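Type IV secretion system protein VirB11 (Brucella suis, PDB 2GZA) hydrolyses ATP as the hexameric cytoplasmic ATPase of the VirB type IV secretion system, which could be required to establish the bacterium's replication niche in its host. Local coordinates at residues E175-K188 / G278-T292. Numbering follows the deposited sequence.
With SO4 (sulfate ion), chain F.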
loop_
_atom_site.group_PDB
_atom_site.type_symbol
_atom_site.label_atom_id
_atom_site.label_comp_id
_atom_site.label_asym_id
_atom_site.label_seq_id
_atom_site.Cartn_x
_atom_site.Cartn_y
_atom_site.Cartn_z
ATOM N N GLU C 175 29.748 17.620 -20.055
ATOM C CA GLU C 175 28.439 17.917 -19.471
ATOM C C GLU C 175 27.811 16.760 -18.693
ATOM O O GLU C 175 26.596 16.607 -18.671
ATOM C CB GLU C 175 27.480 18.450 -20.547
ATOM C CG GLU C 175 27.949 19.770 -21.149
ATOM C CD GLU C 175 27.157 20.184 -22.370
ATOM O OE1 GLU C 175 26.381 19.352 -22.903
ATOM O OE2 GLU C 175 27.312 21.349 -22.797
ATOM N N ARG C 176 28.648 15.954 -18.049
ATOM C CA ARG C 176 28.172 14.909 -17.145
ATOM C C ARG C 176 27.554 15.533 -15.907
ATOM O O ARG C 176 28.026 16.562 -15.425
ATOM C CB ARG C 176 29.319 13.988 -16.697
ATOM C CG ARG C 176 30.116 13.297 -17.794
ATOM C CD ARG C 176 29.268 12.400 -18.678
ATOM N NE ARG C 176 28.770 13.134 -19.844
ATOM C CZ ARG C 176 27.733 12.763 -20.591
ATOM N NH1 ARG C 176 27.060 11.659 -20.300
ATOM N NH2 ARG C 176 27.364 13.507 -21.625
ATOM N N VAL C 177 26.505 14.909 -15.387
ATOM C CA VAL C 177 25.913 15.336 -14.126
ATOM C C VAL C 177 26.809 14.845 -12.999
ATOM O O VAL C 177 27.064 13.644 -12.872
ATOM C CB VAL C 177 24.484 14.796 -13.950
ATOM C CG1 VAL C 177 23.938 15.158 -12.571
ATOM C CG2 VAL C 177 23.590 15.327 -15.036
ATOM N N ILE C 178 27.300 15.781 -12.197
ATOM C CA ILE C 178 28.287 15.482 -11.163
ATOM C C ILE C 178 27.769 15.852 -9.785
ATOM O O ILE C 178 27.331 16.983 -9.554
ATOM C CB ILE C 178 29.628 16.206 -11.429
ATOM C CG1 ILE C 178 30.171 15.829 -12.807
ATOM C CG2 ILE C 178 30.650 15.879 -10.329
ATOM C CD1 ILE C 178 31.163 16.826 -13.380
ATOM N N VAL C 179 27.821 14.881 -8.880
ATOM C CA VAL C 179 27.499 15.094 -7.471
ATOM C C VAL C 179 28.780 15.047 -6.635
ATOM O O VAL C 179 29.477 14.040 -6.611
ATOM C CB VAL C 179 26.497 14.026 -6.923
ATOM C CG1 VAL C 179 26.241 14.236 -5.425
ATOM C CG2 VAL C 179 25.189 14.051 -7.692
ATOM N N VAL C 180 29.091 16.144 -5.964
ATOM C CA VAL C 180 30.235 16.186 -5.058
ATOM C C VAL C 180 29.794 15.722 -3.667
ATOM O O VAL C 180 28.949 16.348 -3.034
ATOM C CB VAL C 180 30.863 17.593 -5.005
ATOM C CG1 VAL C 180 32.007 17.638 -4.003
ATOM C CG2 VAL C 180 31.349 18.002 -6.392
ATOM N N ALA C 181 30.346 14.608 -3.208
ATOM C CA ALA C 181 29.940 14.037 -1.936
ATOM C C ALA C 181 31.032 14.133 -0.887
ATOM O O ALA C 181 32.212 14.266 -1.203
ATOM C CB ALA C 181 29.492 12.599 -2.110
ATOM N N GLY C 182 30.629 14.058 0.373
ATOM C CA GLY C 182 31.574 14.098 1.480
ATOM C C GLY C 182 30.877 14.395 2.784
ATOM O O GLY C 182 29.720 14.796 2.790
ATOM N N GLU C 183 31.564 14.202 3.906
ATOM C CA GLU C 183 30.976 14.636 5.171
ATOM C C GLU C 183 31.019 16.156 5.262
ATOM O O GLU C 183 31.685 16.819 4.468
ATOM C CB GLU C 183 31.621 13.978 6.392
ATOM C CG GLU C 183 32.858 14.676 6.931
ATOM C CD GLU C 183 33.455 13.965 8.145
ATOM O OE1 GLU C 183 32.804 13.051 8.694
ATOM O OE2 GLU C 183 34.582 14.325 8.547
ATOM N N THR C 184 30.286 16.716 6.212
ATOM C CA THR C 184 30.280 18.166 6.373
ATOM C C THR C 184 31.661 18.680 6.757
ATOM O O THR C 184 32.359 18.105 7.604
ATOM C CB THR C 184 29.248 18.665 7.401
ATOM O OG1 THR C 184 28.022 17.958 7.231
ATOM C CG2 THR C 184 28.978 20.162 7.213
ATOM N N GLY C 185 32.039 19.773 6.111
ATOM C CA GLY C 185 33.325 20.401 6.322
ATOM C C GLY C 185 34.453 19.685 5.621
ATOM O O GLY C 185 35.609 19.838 6.008
ATOM N N SER C 186 34.128 18.898 4.594
ATOM C CA SER C 186 35.147 18.134 3.884
ATOM C C SER C 186 35.670 18.895 2.668
ATOM O O SER C 186 36.608 18.450 2.006
ATOM C CB SER C 186 34.612 16.769 3.462
ATOM O OG SER C 186 33.499 16.919 2.593
ATOM N N GLY C 187 35.060 20.038 2.380
ATOM C CA GLY C 187 35.488 20.885 1.272
ATOM C C GLY C 187 34.735 20.654 -0.030
ATOM O O GLY C 187 35.264 20.923 -1.111
ATOM N N LYS C 188 33.499 20.167 0.074
ATOM C CA LYS C 188 32.664 19.865 -1.090
ATOM C C LYS C 188 32.446 21.092 -1.957
ATOM O O LYS C 188 32.642 21.050 -3.172
ATOM C CB LYS C 188 31.309 19.322 -0.656
ATOM C CG LYS C 188 31.305 17.877 -0.209
ATOM C CD LYS C 188 29.902 17.426 0.161
ATOM C CE LYS C 188 29.593 17.632 1.641
ATOM N NZ LYS C 188 29.183 19.013 1.980
ATOM N N GLY C 278 21.671 19.049 -19.074
ATOM C CA GLY C 278 22.927 18.376 -18.775
ATOM C C GLY C 278 23.932 19.264 -18.063
ATOM O O GLY C 278 23.718 20.467 -17.924
ATOM N N GLY C 279 25.015 18.659 -17.585
ATOM C CA GLY C 279 26.139 19.401 -17.036
ATOM C C GLY C 279 25.968 20.001 -15.659
ATOM O O GLY C 279 26.763 20.852 -15.255
ATOM N N SER C 280 24.939 19.560 -14.945
ATOM C CA SER C 280 24.704 19.990 -13.567
ATOM C C SER C 280 25.789 19.500 -12.620
ATOM O O SER C 280 26.300 18.392 -12.756
ATOM C CB SER C 280 23.355 19.483 -13.066
ATOM O OG SER C 280 22.279 20.168 -13.687
ATOM N N ILE C 281 26.136 20.351 -11.665
ATOM C CA ILE C 281 27.038 20.002 -10.584
ATOM C C ILE C 281 26.306 20.371 -9.310
ATOM O O ILE C 281 25.741 21.461 -9.207
ATOM C CB ILE C 281 28.393 20.750 -10.690
ATOM C CG1 ILE C 281 29.050 20.494 -12.047
ATOM C CG2 ILE C 281 29.346 20.338 -9.560
ATOM C CD1 ILE C 281 30.089 21.536 -12.433
ATOM N N THR C 282 26.287 19.444 -8.358
ATOM C CA THR C 282 25.678 19.676 -7.052
ATOM C C THR C 282 26.482 18.970 -5.963
ATOM O O THR C 282 27.490 18.325 -6.251
ATOM C CB THR C 282 24.191 19.236 -7.034
ATOM O OG1 THR C 282 23.592 19.595 -5.785
ATOM C CG2 THR C 282 24.046 17.735 -7.251
ATOM N N SER C 283 26.052 19.097 -4.714
ATOM C CA SER C 283 26.710 18.392 -3.624
ATOM C C SER C 283 25.710 17.678 -2.718
ATOM O O SER C 283 24.504 17.932 -2.776
ATOM C CB SER C 283 27.562 19.345 -2.802
ATOM O OG SER C 283 26.742 20.142 -1.975
ATOM N N CYS C 284 26.230 16.798 -1.865
ATOM C CA CYS C 284 25.413 16.031 -0.951
ATOM C C CYS C 284 26.292 15.512 0.183
ATOM O O CYS C 284 27.344 14.938 -0.064
ATOM C CB CYS C 284 24.763 14.871 -1.716
ATOM S SG CYS C 284 23.678 13.784 -0.769
ATOM N N HIS C 285 25.872 15.736 1.428
ATOM C CA HIS C 285 26.523 15.115 2.587
ATOM C C HIS C 285 26.321 13.613 2.534
ATOM O O HIS C 285 25.184 13.147 2.561
ATOM C CB HIS C 285 25.942 15.635 3.905
ATOM C CG HIS C 285 26.036 17.115 4.067
ATOM N ND1 HIS C 285 27.160 17.740 4.559
ATOM C CD2 HIS C 285 25.144 18.094 3.800
ATOM C CE1 HIS C 285 26.958 19.043 4.581
ATOM N NE2 HIS C 285 25.742 19.284 4.129
ATOM N N ALA C 286 27.421 12.868 2.448
ATOM C CA ALA C 286 27.382 11.404 2.445
ATOM C C ALA C 286 28.733 10.832 2.845
ATOM O O ALA C 286 29.766 11.466 2.638
ATOM C CB ALA C 286 26.949 10.874 1.088
ATOM N N GLY C 287 28.719 9.637 3.423
ATOM C CA GLY C 287 29.933 8.994 3.909
ATOM C C GLY C 287 30.663 8.158 2.879
ATOM O O GLY C 287 31.703 7.583 3.186
ATOM N N SER C 288 30.111 8.076 1.669
ATOM C CA SER C 288 30.743 7.376 0.554
ATOM C C SER C 288 29.912 7.595 -0.701
ATOM O O SER C 288 28.861 8.226 -0.648
ATOM C CB SER C 288 30.901 5.881 0.849
ATOM O OG SER C 288 29.641 5.256 0.959
ATOM N N CYS C 289 30.390 7.075 -1.825
ATOM C CA CYS C 289 29.659 7.165 -3.069
ATOM C C CYS C 289 28.357 6.402 -2.967
ATOM O O CYS C 289 27.314 6.908 -3.385
ATOM C CB CYS C 289 30.518 6.672 -4.219
ATOM S SG CYS C 289 31.910 7.776 -4.503
ATOM N N GLU C 290 28.404 5.216 -2.361
ATOM C CA GLU C 290 27.211 4.382 -2.300
ATOM C C GLU C 290 26.191 4.972 -1.350
ATOM O O GLU C 290 24.990 4.885 -1.576
ATOM C CB GLU C 290 27.530 2.921 -1.980
ATOM C CG GLU C 290 27.757 2.554 -0.524
ATOM C CD GLU C 290 27.841 1.043 -0.320
ATOM O OE1 GLU C 290 28.749 0.578 0.401
ATOM O OE2 GLU C 290 27.006 0.309 -0.888
ATOM N N LEU C 291 26.693 5.613 -0.308
ATOM C CA LEU C 291 25.858 6.306 0.650
ATOM C C LEU C 291 25.248 7.591 0.081
ATOM O O LEU C 291 24.231 8.060 0.586
ATOM C CB LEU C 291 26.641 6.584 1.939
ATOM C CG LEU C 291 26.872 5.419 2.925
ATOM C CD1 LEU C 291 27.906 5.775 3.989
ATOM C CD2 LEU C 291 25.590 4.955 3.588
ATOM N N THR C 292 25.865 8.151 -0.961
ATOM C CA THR C 292 25.279 9.273 -1.693
ATOM C C THR C 292 23.950 8.855 -2.331
ATOM O O THR C 292 22.919 9.448 -2.036
ATOM C CB THR C 292 26.227 9.830 -2.763
ATOM O OG1 THR C 292 27.500 10.092 -2.175
ATOM C CG2 THR C 292 25.671 11.100 -3.354
HETATM S S SO4 F . 31.274 21.550 2.782
HETATM O O1 SO4 F . 32.265 22.522 2.338
HETATM O O2 SO4 F . 31.791 20.208 2.537
HETATM O O3 SO4 F . 31.004 21.705 4.210
HETATM O O4 SO4 F . 30.020 21.744 2.060
#
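Val-179 lies alongside Thr-282, its CG2 3.9 Å from Thr-282 CG2, while its other methyl, CG1, meets Thr-292 CG2 tip to tip at 3.8 Å. With CG1 anti to the backbone N (chi1 177°), the branched valine serves both neighbours, pinning the helix that starts at Cys-289 against the sheet. The small Ala-181 lies against Thr-292 under the start of this helix; Thr-292 OG1 bonds Ser-288 O, while Ser-288 caps the helix by accepting from Leu-291 N. Strands 178-182 and 281-285 run parallel, and bonds such as Val-180 N to Thr-282 O (2.7 Å) hold them together.

From Gly-182 on, the chain forms the Walker A P-loop, predicted to bind ATP. Here it wraps a sulfate, probably from crystallisation, much as P-loops hold a nucleotide phosphate: Gly-185 N bonds O3 and Lys-188 N bonds O2, with weak bonds from Ser-186 N and Gly-187 N to O2. At the positive phi of Gly-187 a side chain would jam against the preceding carbonyl O. Lys-188 bends at both chi3 and chi4 (-91° and 82°) to bring NZ 2.9 Å from both sulfate O2 and O4; its CD rests 3.6 Å from Cys-284 O, and its chain crosses the His-285 side chain at about a right angle.

Thr-282 OG1 and Ser-283 OG hydrogen-bond to Leu-258 O and Ala-259 O, tying strand 281-285 to the end of strand 255-258; strand 324-331 flanks 178-182, and helix 188-196 packs over Val-180 and Ile-281.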